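Local structure of hypothetical protein TTHA0849 (2D4R) at residues G44-V52 with R61-D69. The protein is of unknown function but probably binds a lipid or another hydrophobic ligand, as a putative member of the START domain superfamily. Sequence-based numbering, arbitrary orientation.
Sequences GARTRSRWV and RWLEEEEWD
W51 lays its CB over the centre of the W62 six-membered ring, a CH-pi contact 3.5 Å from the centroid, while the two five-membered rings run nearly parallel (18°) but slid apart, barely overlapping. One face of the W51 ring also carries E64 OE2, offset toward the rim. At the edges, W62 NE1 donates to E64 OE2 within the ring plane, almost straight at 174°, W51 NE1 reaches S49 OG (2.9 Å), and W68 NE1 gives T47 OG1 a weak in-plane bond. S49 OG in turn donates to the syn lone pair of E66 OE1 (2.8 Å); T47 OG1 meets the same oxygen from the anti side. E66 is bent at chi2 (-98°), which folds its carboxylate back across to both hydroxyls. With an alanine at W51 the CB over W62 stays but the indole goes, which would probably leave S49 OG without its N-H donor. Backbone hydrogen bonds pair T47 with E66, S49 with E64 and W51 with W62 in this hairpin, part of the curved antiparallel sheet that wraps round helix 120-144 in the Bet v 1-like (START) fold. On the other face, R48 grips E65 OE2 side-on with NE and NH2, R46 pairs with E67, and L63 CD2 sits over the R50 guanidinium. E64 OE1 lies 2.6 Å from E66 OE2, so one of these buried acids probably holds a proton: indole N-H groups and hydroxyls serve the inner carboxylates, whereas ion pairs join the strands outside.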
ATOM      1  N   GLY A  44     -11.498   5.139 -15.641  1.00 57.86           N
ATOM      2  CA  GLY A  44     -10.264   5.387 -16.362  1.00 54.39           C
ATOM      3  C   GLY A  44      -9.096   4.688 -15.687  1.00 53.34           C
ATOM      4  O   GLY A  44      -9.113   3.474 -15.485  1.00 55.35           O
ATOM      5  N   ALA A  45      -8.085   5.462 -15.313  1.00 52.75           N
ATOM      6  CA  ALA A  45      -6.869   4.903 -14.736  1.00 47.73           C
ATOM      7  C   ALA A  45      -6.848   5.019 -13.219  1.00 45.39           C
ATOM      8  O   ALA A  45      -5.824   4.764 -12.599  1.00 48.63           O
ATOM      9  CB  ALA A  45      -5.648   5.602 -15.321  1.00 46.46           C
ATOM     10  N   ARG A  46      -7.966   5.416 -12.622  1.00 45.78           N
ATOM     11  CA  ARG A  46      -8.039   5.535 -11.166  1.00 46.20           C
ATOM     12  C   ARG A  46      -9.149   4.689 -10.550  1.00 43.77           C
ATOM     13  O   ARG A  46     -10.192   4.462 -11.166  1.00 40.37           O
ATOM     14  CB  ARG A  46      -8.216   7.002 -10.757  1.00 51.42           C
ATOM     15  CG  ARG A  46      -8.922   7.865 -11.795  1.00 56.43           C
ATOM     16  CD  ARG A  46      -8.936   9.350 -11.399  1.00 63.03           C
ATOM     17  NE  ARG A  46      -7.701  10.057 -11.736  1.00 64.30           N
ATOM     18  CZ  ARG A  46      -7.457  10.626 -12.915  1.00 62.97           C
ATOM     19  NH1 ARG A  46      -8.360  10.574 -13.886  1.00 61.85           N
ATOM     20  NH2 ARG A  46      -6.311  11.256 -13.121  1.00 56.14           N
ATOM     21  N   THR A  47      -8.903   4.201  -9.339  1.00 37.73           N
ATOM     22  CA  THR A  47      -9.941   3.544  -8.562  1.00 29.60           C
ATOM     23  C   THR A  47     -10.106   4.274  -7.253  1.00 31.17           C
ATOM     24  O   THR A  47      -9.297   5.137  -6.906  1.00 30.84           O
ATOM     25  CB  THR A  47      -9.607   2.068  -8.232  1.00 30.37           C
ATOM     26  OG1 THR A  47      -8.329   1.995  -7.597  1.00 33.76           O
ATOM     27  CG2 THR A  47      -9.620   1.209  -9.490  1.00 28.14           C
ATOM     28  N   ARG A  48     -11.174   3.927  -6.539  1.00 29.88           N
ATOM     29  CA  ARG A  48     -11.351   4.326  -5.153  1.00 30.17           C
ATOM     30  C   ARG A  48     -11.584   3.056  -4.344  1.00 28.65           C
ATOM     31  O   ARG A  48     -12.311   2.156  -4.775  1.00 32.79           O
ATOM     32  CB  ARG A  48     -12.545   5.291  -5.004  1.00 27.49           C
ATOM     33  CG  ARG A  48     -12.634   5.918  -3.603  1.00 36.93           C
ATOM     34  CD  ARG A  48     -13.813   6.899  -3.433  1.00 43.97           C
ATOM     35  NE  ARG A  48     -13.604   8.124  -4.196  1.00 46.83           N
ATOM     36  CZ  ARG A  48     -14.174   8.372  -5.370  1.00 48.78           C
ATOM     37  NH1 ARG A  48     -14.998   7.481  -5.901  1.00 48.61           N
ATOM     38  NH2 ARG A  48     -13.897   9.492  -6.026  1.00 43.83           N
ATOM     39  N   SER A  49     -10.962   2.971  -3.175  1.00 23.07           N
ATOM     40  CA  SER A  49     -11.046   1.755  -2.385  1.00 22.73           C
ATOM     41  C   SER A  49     -11.189   2.055  -0.895  1.00 27.36           C
ATOM     42  O   SER A  49     -10.711   3.083  -0.410  1.00 31.70           O
ATOM     43  CB  SER A  49      -9.804   0.903  -2.624  1.00 24.15           C
ATOM     44  OG  SER A  49      -8.638   1.607  -2.247  1.00 31.61           O
ATOM     45  N   ARG A  50     -11.852   1.152  -0.180  1.00 22.46           N
ATOM     46  CA  ARG A  50     -12.078   1.303   1.256  1.00 32.10           C
ATOM     47  C   ARG A  50     -11.213   0.300   2.020  1.00 26.99           C
ATOM     48  O   ARG A  50     -11.373  -0.904   1.875  1.00 22.45           O
ATOM     49  CB  ARG A  50     -13.564   1.076   1.587  1.00 33.14           C
ATOM     50  CG  ARG A  50     -13.908   1.137   3.085  1.00 40.73           C
ATOM     51  CD  ARG A  50     -15.402   0.894   3.351  1.00 50.09           C
ATOM     52  NE  ARG A  50     -16.283   1.479   2.332  1.00 57.12           N
ATOM     53  CZ  ARG A  50     -16.798   2.708   2.384  1.00 60.25           C
ATOM     54  NH1 ARG A  50     -16.527   3.505   3.410  1.00 61.30           N
ATOM     55  NH2 ARG A  50     -17.585   3.143   1.406  1.00 59.45           N
ATOM     56  N   TRP A  51     -10.289   0.809   2.822  1.00 30.06           N
ATOM     57  CA  TRP A  51      -9.389  -0.051   3.581  1.00 29.81           C
ATOM     58  C   TRP A  51      -9.804  -0.116   5.054  1.00 30.58           C
ATOM     59  O   TRP A  51     -10.205   0.888   5.653  1.00 33.74           O
ATOM     60  CB  TRP A  51      -7.937   0.458   3.478  1.00 29.31           C
ATOM     61  CG  TRP A  51      -7.322   0.399   2.080  1.00 31.09           C
ATOM     62  CD1 TRP A  51      -7.799   0.994   0.950  1.00 27.21           C
ATOM     63  CD2 TRP A  51      -6.103  -0.273   1.691  1.00 25.60           C
ATOM     64  NE1 TRP A  51      -6.964   0.741  -0.109  1.00 22.82           N
ATOM     65  CE2 TRP A  51      -5.917  -0.032   0.316  1.00 26.03           C
ATOM     66  CE3 TRP A  51      -5.159  -1.055   2.375  1.00 19.31           C
ATOM     67  CZ2 TRP A  51      -4.819  -0.546  -0.398  1.00 24.18           C
ATOM     68  CZ3 TRP A  51      -4.072  -1.565   1.669  1.00 18.75           C
ATOM     69  CH2 TRP A  51      -3.914  -1.306   0.296  1.00 28.05           C
ATOM     70  N   VAL A  52      -9.709  -1.309   5.629  1.00 32.50           N
ATOM     71  CA  VAL A  52      -9.662  -1.450   7.070  1.00 31.07           C
ATOM     72  C   VAL A  52      -8.437  -2.260   7.431  1.00 30.29           C
ATOM     73  O   VAL A  52      -8.289  -3.397   6.998  1.00 29.24           O
ATOM     74  CB  VAL A  52     -10.920  -2.170   7.638  1.00 34.36           C
ATOM     75  CG1 VAL A  52     -10.770  -2.336   9.157  1.00 18.76           C
ATOM     76  CG2 VAL A  52     -12.183  -1.382   7.311  1.00 28.51           C
ATOM     77  N   ARG A  61      -9.392   2.841   9.625  1.00 24.86           N
ATOM     78  CA  ARG A  61     -10.232   2.774   8.433  1.00 21.50           C
ATOM     79  C   ARG A  61     -10.022   4.020   7.578  1.00 24.41           C
ATOM     80  O   ARG A  61     -10.015   5.138   8.086  1.00 25.37           O
ATOM     81  CB  ARG A  61     -11.715   2.702   8.826  1.00 23.99           C
ATOM     82  CG  ARG A  61     -12.068   1.605   9.797  1.00 29.22           C
ATOM     83  CD  ARG A  61     -13.408   1.874  10.460  1.00 42.28           C
ATOM     84  NE  ARG A  61     -13.253   2.097  11.897  1.00 56.62           N
ATOM     85  CZ  ARG A  61     -13.791   1.329  12.843  1.00 61.89           C
ATOM     86  NH1 ARG A  61     -14.531   0.279  12.507  1.00 64.83           N
ATOM     87  NH2 ARG A  61     -13.578   1.604  14.126  1.00 61.09           N
ATOM     88  N   TRP A  62      -9.854   3.835   6.275  1.00 22.33           N
ATOM     89  CA  TRP A  62      -9.808   4.987   5.395  1.00 26.98           C
ATOM     90  C   TRP A  62     -10.302   4.661   3.994  1.00 31.28           C
ATOM     91  O   TRP A  62     -10.359   3.494   3.589  1.00 31.78           O
ATOM     92  CB  TRP A  62      -8.387   5.574   5.344  1.00 15.16           C
ATOM     93  CG  TRP A  62      -7.387   4.741   4.616  1.00 19.62           C
ATOM     94  CD1 TRP A  62      -6.928   4.936   3.333  1.00 24.17           C
ATOM     95  CD2 TRP A  62      -6.670   3.609   5.128  1.00 21.83           C
ATOM     96  NE1 TRP A  62      -5.967   4.000   3.024  1.00 16.36           N
ATOM     97  CE2 TRP A  62      -5.787   3.175   4.104  1.00 18.64           C
ATOM     98  CE3 TRP A  62      -6.684   2.917   6.356  1.00 14.18           C
ATOM     99  CZ2 TRP A  62      -4.923   2.088   4.272  1.00 19.30           C
ATOM    100  CZ3 TRP A  62      -5.822   1.836   6.521  1.00 16.29           C
ATOM    101  CH2 TRP A  62      -4.950   1.433   5.481  1.00 14.27           C
ATOM    102  N   LEU A  63     -10.683   5.704   3.266  1.00 30.00           N
ATOM    103  CA  LEU A  63     -10.936   5.575   1.847  1.00 26.57           C
ATOM    104  C   LEU A  63      -9.692   6.058   1.116  1.00 26.56           C
ATOM    105  O   LEU A  63      -9.005   6.953   1.587  1.00 22.78           O
ATOM    106  CB  LEU A  63     -12.170   6.392   1.458  1.00 28.62           C
ATOM    107  CG  LEU A  63     -13.469   5.770   2.004  1.00 42.72           C
ATOM    108  CD1 LEU A  63     -14.545   6.831   2.181  1.00 41.93           C
ATOM    109  CD2 LEU A  63     -13.952   4.679   1.054  1.00 40.17           C
ATOM    110  N   GLU A  64      -9.394   5.442  -0.022  1.00 26.94           N
ATOM    111  CA  GLU A  64      -8.156   5.718  -0.733  1.00 26.44           C
ATOM    112  C   GLU A  64      -8.429   5.862  -2.215  1.00 25.95           C
ATOM    113  O   GLU A  64      -9.132   5.050  -2.808  1.00 31.66           O
ATOM    114  CB  GLU A  64      -7.144   4.592  -0.506  1.00 23.10           C
ATOM    115  CG  GLU A  64      -5.738   4.906  -1.011  1.00 30.14           C
ATOM    116  CD  GLU A  64      -4.758   3.782  -0.739  1.00 24.79           C
ATOM    117  OE1 GLU A  64      -4.407   3.049  -1.685  1.00 29.36           O
ATOM    118  OE2 GLU A  64      -4.343   3.628   0.423  1.00 26.97           O
ATOM    119  N   GLU A  65      -7.869   6.904  -2.806  1.00 23.40           N
ATOM    120  CA  GLU A  65      -7.935   7.088  -4.242  1.00 32.03           C
ATOM    121  C   GLU A  65      -6.556   6.765  -4.818  1.00 31.16           C
ATOM    122  O   GLU A  65      -5.540   7.326  -4.398  1.00 28.23           O
ATOM    123  CB  GLU A  65      -8.355   8.540  -4.580  1.00 33.83           C
ATOM    124  CG  GLU A  65      -9.711   8.973  -3.946  1.00 44.94           C
ATOM    125  CD  GLU A  65     -10.296  10.294  -4.492  1.00 48.18           C
ATOM    126  OE1 GLU A  65      -9.530  11.184  -4.918  1.00 40.94           O
ATOM    127  OE2 GLU A  65     -11.540  10.446  -4.485  1.00 47.57           O
ATOM    128  N   GLU A  66      -6.515   5.840  -5.766  1.00 35.29           N
ATOM    129  CA  GLU A  66      -5.274   5.574  -6.476  1.00 36.40           C
ATOM    130  C   GLU A  66      -5.383   5.889  -7.959  1.00 34.47           C
ATOM    131  O   GLU A  66      -6.365   5.549  -8.621  1.00 35.10           O
ATOM    132  CB  GLU A  66      -4.824   4.119  -6.272  1.00 33.06           C
ATOM    133  CG  GLU A  66      -5.924   3.097  -6.293  1.00 42.52           C
ATOM    134  CD  GLU A  66      -6.368   2.708  -4.899  1.00 47.07           C
ATOM    135  OE1 GLU A  66      -7.572   2.440  -4.710  1.00 41.71           O
ATOM    136  OE2 GLU A  66      -5.510   2.671  -3.991  1.00 49.11           O
ATOM    137  N   GLU A  67      -4.362   6.568  -8.464  1.00 35.91           N
ATOM    138  CA  GLU A  67      -4.251   6.880  -9.876  1.00 36.72           C
ATOM    139  C   GLU A  67      -3.176   5.961 -10.425  1.00 41.31           C
ATOM    140  O   GLU A  67      -2.038   5.945  -9.920  1.00 40.10           O
ATOM    141  CB  GLU A  67      -3.843   8.343 -10.061  1.00 34.87           C
ATOM    142  CG  GLU A  67      -4.001   8.879 -11.471  1.00 54.95           C
ATOM    143  CD  GLU A  67      -3.347  10.244 -11.653  1.00 62.79           C
ATOM    144  OE1 GLU A  67      -2.224  10.454 -11.130  1.00 57.63           O
ATOM    145  OE2 GLU A  67      -3.956  11.108 -12.319  1.00 57.62           O
ATOM    146  N   TRP A  68      -3.549   5.193 -11.448  1.00 36.76           N
ATOM    147  CA  TRP A  68      -2.688   4.168 -12.016  1.00 29.92           C
ATOM    148  C   TRP A  68      -2.067   4.662 -13.316  1.00 36.20           C
ATOM    149  O   TRP A  68      -2.772   5.111 -14.225  1.00 40.27           O
ATOM    150  CB  TRP A  68      -3.499   2.887 -12.262  1.00 26.79           C
ATOM    151  CG  TRP A  68      -3.982   2.229 -10.985  1.00 24.91           C
ATOM    152  CD1 TRP A  68      -5.234   2.299 -10.450  1.00 26.35           C
ATOM    153  CD2 TRP A  68      -3.204   1.439 -10.075  1.00 29.99           C
ATOM    154  NE1 TRP A  68      -5.289   1.610  -9.264  1.00 34.06           N
ATOM    155  CE2 TRP A  68      -4.058   1.069  -9.008  1.00 29.90           C
ATOM    156  CE3 TRP A  68      -1.865   1.007 -10.054  1.00 26.70           C
ATOM    157  CZ2 TRP A  68      -3.622   0.286  -7.929  1.00 26.07           C
ATOM    158  CZ3 TRP A  68      -1.429   0.228  -8.977  1.00 27.60           C
ATOM    159  CH2 TRP A  68      -2.311  -0.123  -7.929  1.00 23.19           C
ATOM    160  N   ASP A  69      -0.743   4.583 -13.395  1.00 27.17           N
ATOM    161  CA  ASP A  69      -0.033   4.949 -14.596  1.00 34.15           C
ATOM    162  C   ASP A  69       0.474   3.695 -15.326  1.00 38.05           C
ATOM    163  O   ASP A  69       1.596   3.232 -15.100  1.00 36.63           O
ATOM    164  CB  ASP A  69       1.127   5.869 -14.234  1.00 32.07           C
ATOM    165  CG  ASP A  69       1.814   6.428 -15.444  1.00 36.52           C
ATOM    166  OD1 ASP A  69       1.672   5.835 -16.532  1.00 47.32           O
ATOM    167  OD2 ASP A  69       2.500   7.457 -15.308  1.00 45.73           O
TER